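PDB 2QGM: succinoglycan biosynthesis protein from Bacillus cereus ATCC 14579, which is of unproven function but probably acts as a hydrolase of the erythromycin esterase family. Local coordinates for residues N108-N122 / I165-S179. Residues are numbered along the deposited sequence; the frame is centred on the assembly and turned at random.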
# COMPACT_ATOMS: atom_id res chain seq x y z
N ASN A 108 -12.87 -2.13 1.89
CA ASN A 108 -12.10 -0.90 1.66
C ASN A 108 -10.75 -1.23 1.06
O ASN A 108 -9.96 -1.98 1.65
CB ASN A 108 -11.89 -0.16 2.98
CG ASN A 108 -13.19 0.10 3.71
OD1 ASN A 108 -13.31 -0.16 4.90
ND2 ASN A 108 -14.17 0.63 2.98
N PHE A 109 -10.48 -0.69 -0.12
CA PHE A 109 -9.20 -0.93 -0.76
C PHE A 109 -8.38 0.36 -0.67
O PHE A 109 -8.62 1.31 -1.43
CB PHE A 109 -9.40 -1.35 -2.21
CG PHE A 109 -8.12 -1.70 -2.92
CD1 PHE A 109 -7.46 -2.89 -2.65
CD2 PHE A 109 -7.55 -0.80 -3.82
CE1 PHE A 109 -6.24 -3.20 -3.26
CE2 PHE A 109 -6.33 -1.10 -4.44
CZ PHE A 109 -5.68 -2.29 -4.16
N ALA A 110 -7.43 0.39 0.26
CA ALA A 110 -6.57 1.56 0.47
C ALA A 110 -5.22 1.31 -0.18
O ALA A 110 -4.46 0.45 0.26
CB ALA A 110 -6.40 1.82 1.98
N MSE A 111 -4.93 2.07 -1.23
CA MSE A 111 -3.69 1.88 -1.99
C MSE A 111 -2.67 2.99 -1.80
O MSE A 111 -3.03 4.13 -1.52
CB MSE A 111 -4.03 1.76 -3.49
CG MSE A 111 -2.85 1.43 -4.39
SE MSE A 111 -3.32 1.40 -6.27
CE MSE A 111 -2.87 -0.41 -6.68
N GLU A 112 -1.40 2.64 -1.97
CA GLU A 112 -0.30 3.58 -1.87
C GLU A 112 -0.32 4.32 -3.20
O GLU A 112 0.45 4.02 -4.12
CB GLU A 112 1.03 2.83 -1.68
CG GLU A 112 2.25 3.73 -1.45
CD GLU A 112 3.57 2.98 -1.44
OE1 GLU A 112 3.57 1.73 -1.38
OE2 GLU A 112 4.62 3.65 -1.49
N GLU A 113 -1.24 5.27 -3.30
CA GLU A 113 -1.44 6.10 -4.49
C GLU A 113 -1.98 7.41 -3.92
O GLU A 113 -2.63 7.41 -2.87
CB GLU A 113 -2.46 5.43 -5.42
CG GLU A 113 -2.85 6.24 -6.66
CD GLU A 113 -1.66 6.64 -7.51
OE1 GLU A 113 -1.20 7.80 -7.41
OE2 GLU A 113 -1.19 5.79 -8.29
N ASP A 114 -1.71 8.52 -4.59
CA ASP A 114 -2.15 9.81 -4.08
C ASP A 114 -3.66 9.97 -3.89
O ASP A 114 -4.47 9.47 -4.68
CB ASP A 114 -1.61 10.95 -4.96
CG ASP A 114 -0.09 10.98 -5.00
OD1 ASP A 114 0.55 10.51 -4.03
OD2 ASP A 114 0.48 11.49 -5.99
N TRP A 115 -4.01 10.67 -2.82
CA TRP A 115 -5.40 10.93 -2.45
C TRP A 115 -6.26 11.31 -3.65
O TRP A 115 -7.29 10.68 -3.92
CB TRP A 115 -5.43 12.04 -1.39
CG TRP A 115 -6.82 12.34 -0.92
CD1 TRP A 115 -7.68 13.26 -1.44
CD2 TRP A 115 -7.56 11.63 0.08
NE1 TRP A 115 -8.90 13.18 -0.82
CE2 TRP A 115 -8.86 12.18 0.12
CE3 TRP A 115 -7.24 10.58 0.96
CZ2 TRP A 115 -9.85 11.71 0.99
CZ3 TRP A 115 -8.23 10.11 1.83
CH2 TRP A 115 -9.51 10.68 1.84
N GLY A 116 -5.82 12.32 -4.40
CA GLY A 116 -6.55 12.77 -5.57
C GLY A 116 -6.80 11.71 -6.62
O GLY A 116 -7.89 11.64 -7.20
N ASN A 117 -5.79 10.89 -6.88
CA ASN A 117 -5.91 9.81 -7.86
C ASN A 117 -6.91 8.82 -7.31
O ASN A 117 -7.68 8.21 -8.06
CB ASN A 117 -4.56 9.12 -8.06
CG ASN A 117 -3.61 9.95 -8.90
OD1 ASN A 117 -2.40 9.75 -8.88
ND2 ASN A 117 -4.17 10.88 -9.68
N GLY A 118 -6.91 8.67 -5.99
CA GLY A 118 -7.85 7.76 -5.35
C GLY A 118 -9.29 8.15 -5.60
O GLY A 118 -10.12 7.30 -5.87
N LEU A 119 -9.57 9.45 -5.51
CA LEU A 119 -10.92 9.99 -5.73
C LEU A 119 -11.41 9.62 -7.14
O LEU A 119 -12.56 9.23 -7.32
CB LEU A 119 -10.91 11.52 -5.58
CG LEU A 119 -10.53 12.12 -4.21
CD1 LEU A 119 -10.60 13.65 -4.25
CD2 LEU A 119 -11.48 11.59 -3.14
N LYS A 120 -10.51 9.72 -8.12
CA LYS A 120 -10.86 9.40 -9.50
C LYS A 120 -10.99 7.90 -9.71
O LYS A 120 -11.85 7.46 -10.48
CB LYS A 120 -9.80 9.97 -10.46
CG LYS A 120 -9.60 11.47 -10.35
CD LYS A 120 -8.47 11.95 -11.25
CE LYS A 120 -8.07 13.40 -10.95
NZ LYS A 120 -9.23 14.33 -11.01
N LEU A 121 -10.14 7.12 -9.06
CA LEU A 121 -10.22 5.66 -9.20
C LEU A 121 -11.49 5.17 -8.52
O LEU A 121 -12.13 4.23 -9.00
CB LEU A 121 -8.99 4.99 -8.59
CG LEU A 121 -7.78 5.04 -9.53
CD1 LEU A 121 -6.49 4.83 -8.76
CD2 LEU A 121 -7.96 3.98 -10.61
N ASN A 122 -11.86 5.81 -7.42
CA ASN A 122 -13.07 5.39 -6.73
C ASN A 122 -14.26 5.72 -7.61
O ASN A 122 -15.18 4.92 -7.74
CB ASN A 122 -13.22 6.06 -5.36
CG ASN A 122 -14.19 5.32 -4.46
OD1 ASN A 122 -14.37 4.11 -4.59
ND2 ASN A 122 -14.81 6.04 -3.53
N ILE A 165 -17.17 -1.82 -2.93
CA ILE A 165 -15.75 -1.67 -2.61
C ILE A 165 -15.46 -0.18 -2.71
O ILE A 165 -15.90 0.47 -3.65
CB ILE A 165 -14.85 -2.40 -3.63
CG1 ILE A 165 -15.10 -3.91 -3.59
CG2 ILE A 165 -13.38 -2.10 -3.34
CD1 ILE A 165 -14.40 -4.66 -4.72
N GLN A 166 -14.71 0.34 -1.75
CA GLN A 166 -14.34 1.75 -1.76
C GLN A 166 -12.86 1.81 -2.09
O GLN A 166 -12.06 1.04 -1.54
CB GLN A 166 -14.59 2.38 -0.38
CG GLN A 166 -16.06 2.44 0.04
CD GLN A 166 -16.90 3.29 -0.90
OE1 GLN A 166 -16.52 4.41 -1.24
NE2 GLN A 166 -18.06 2.77 -1.30
N PHE A 167 -12.48 2.69 -3.01
CA PHE A 167 -11.08 2.84 -3.36
C PHE A 167 -10.59 4.09 -2.65
O PHE A 167 -11.20 5.16 -2.79
CB PHE A 167 -10.91 3.00 -4.87
CG PHE A 167 -9.49 2.88 -5.33
CD1 PHE A 167 -8.53 3.84 -4.97
CD2 PHE A 167 -9.08 1.79 -6.08
CE1 PHE A 167 -7.20 3.69 -5.35
CE2 PHE A 167 -7.75 1.63 -6.47
CZ PHE A 167 -6.80 2.58 -6.10
N ILE A 168 -9.51 3.96 -1.88
CA ILE A 168 -8.94 5.08 -1.14
C ILE A 168 -7.47 5.28 -1.52
O ILE A 168 -6.69 4.32 -1.49
CB ILE A 168 -9.01 4.85 0.40
CG1 ILE A 168 -10.44 4.60 0.85
CG2 ILE A 168 -8.39 6.02 1.13
CD1 ILE A 168 -10.80 3.14 0.93
N GLY A 169 -7.11 6.51 -1.87
CA GLY A 169 -5.73 6.82 -2.20
C GLY A 169 -5.09 7.33 -0.92
O GLY A 169 -5.39 8.44 -0.47
N LEU A 170 -4.23 6.52 -0.31
CA LEU A 170 -3.60 6.85 0.96
C LEU A 170 -2.53 7.93 0.94
O LEU A 170 -2.37 8.67 1.92
CB LEU A 170 -2.94 5.61 1.56
CG LEU A 170 -3.76 4.36 1.84
CD1 LEU A 170 -2.80 3.23 2.19
CD2 LEU A 170 -4.74 4.61 2.97
N ASP A 171 -1.80 8.00 -0.17
CA ASP A 171 -0.67 8.91 -0.31
C ASP A 171 -0.91 10.40 -0.48
O ASP A 171 -2.01 10.86 -0.83
CB ASP A 171 0.24 8.43 -1.45
CG ASP A 171 1.70 8.32 -1.02
OD1 ASP A 171 2.14 9.13 -0.17
OD2 ASP A 171 2.41 7.43 -1.53
N LEU A 172 0.16 11.14 -0.22
CA LEU A 172 0.16 12.60 -0.28
C LEU A 172 1.41 13.13 -1.00
O LEU A 172 2.04 14.07 -0.53
CB LEU A 172 0.13 13.16 1.14
CG LEU A 172 -1.11 12.91 2.01
CD1 LEU A 172 -0.87 13.40 3.44
CD2 LEU A 172 -2.28 13.65 1.39
N LYS A 173 1.77 12.53 -2.13
CA LYS A 173 2.94 13.01 -2.85
C LYS A 173 2.59 14.17 -3.77
O LYS A 173 3.47 14.79 -4.38
CB LYS A 173 3.57 11.87 -3.65
CG LYS A 173 4.03 10.72 -2.77
CD LYS A 173 4.84 9.70 -3.53
CE LYS A 173 4.01 9.07 -4.63
NZ LYS A 173 4.76 7.96 -5.28
N ALA A 174 1.30 14.49 -3.83
CA ALA A 174 0.79 15.59 -4.64
C ALA A 174 -0.70 15.80 -4.36
O ALA A 174 -1.40 14.88 -3.93
CB ALA A 174 0.98 15.29 -6.12
N LEU A 175 -1.18 17.02 -4.57
CA LEU A 175 -2.59 17.32 -4.40
C LEU A 175 -3.05 17.90 -5.73
O LEU A 175 -2.62 18.98 -6.12
CB LEU A 175 -2.81 18.35 -3.29
CG LEU A 175 -2.48 17.92 -1.86
CD1 LEU A 175 -2.58 19.13 -0.94
CD2 LEU A 175 -3.43 16.82 -1.42
N ASP A 176 -3.90 17.15 -6.42
CA ASP A 176 -4.41 17.57 -7.72
C ASP A 176 -5.54 18.58 -7.58
O ASP A 176 -6.09 18.76 -6.50
CB ASP A 176 -4.91 16.35 -8.49
CG ASP A 176 -6.20 15.79 -7.91
OD1 ASP A 176 -6.26 15.62 -6.68
OD2 ASP A 176 -7.14 15.53 -8.69
N GLN A 177 -5.87 19.25 -8.68
CA GLN A 177 -6.94 20.24 -8.69
C GLN A 177 -8.26 19.58 -8.31
O GLN A 177 -9.12 20.20 -7.69
CB GLN A 177 -7.04 20.87 -10.08
CG GLN A 177 -8.02 22.02 -10.20
CD GLN A 177 -7.72 23.16 -9.24
OE1 GLN A 177 -6.57 23.57 -9.10
NE2 GLN A 177 -8.75 23.66 -8.57
N GLY A 178 -8.41 18.31 -8.68
CA GLY A 178 -9.62 17.58 -8.35
C GLY A 178 -9.88 17.55 -6.85
O GLY A 178 -11.03 17.58 -6.42
N SER A 179 -8.81 17.50 -6.06
CA SER A 179 -8.95 17.47 -4.60
C SER A 179 -9.50 18.79 -4.07
O SER A 179 -10.43 18.81 -3.28
CB SER A 179 -7.60 17.16 -3.93
OG SER A 179 -7.19 15.83 -4.20
O HOH W 1 4.61 6.14 -0.17
O HOH W 2 2.64 6.33 -3.83
O HOH W 3 -8.51 9.19 -1.88
O HOH W 4 -9.01 14.15 -7.58
O HOH W 5 -3.67 14.06 -5.01
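Phe167, on an outermost strand of the sheet, is buried by Leu121 and Phe109 where segment 108-122 turns back over it. Strand 166-171 pairs in parallel with strand 108-111 through four backbone hydrogen bonds, from Phe109 N to Gln166 O through Leu170 N to Met111 O. Past a beta bulge at the corner, helix 115-122 runs back antiparallel to its partner strand, covering the face that carries Phe167. With CG anti to its backbone N (chi1 -168°), that ring lies under the helix: Leu121 CB sits over the centre of one face, 3.8 Å from the ring centroid, while the selenium of Met111 reaches the ring edge. Phe109 turns its edge toward the ring in an offset edge-to-face pair, planes at 60°. Farther along, Gly118 packs directly on Gly169, with Gly118 CA 3.8 Å from Gly169 N. Asn122 closes this end; its OD1 accepts a hydrogen bond from Phe167 N at 2.8 Å, the donor standing above the carbonyl plane, and its ND2 reaches Gln166 OE1.

The other end is wetter. One water donates to both Glu112 OE2 and Asp171 OD2, carboxylate oxygens 4.4 Å apart; a second donates to Asp171 OD2 and weakly to Glu112 O. Asp114 OD1 accepts from Lys173 N at 3.0 Å, from above its carboxylate plane. Near Gly116, a water joins Gly116 O to Asp176 OD2, which also forms a salt bridge with Lys120 NZ at 3.3 Å; Asp176, the N-cap of helix 177-190, accepts at OD1 from Ser179 OG and, weakly, from Ser179 N.

Tight carbon packing thus gives way to hydrated acids. Glu112 and Asp171 are held by His306, His282 and shared water at the C-terminal ends of parallel strands, where active sites of such sheets commonly lie; the family makes a catalytic role possible but unproven.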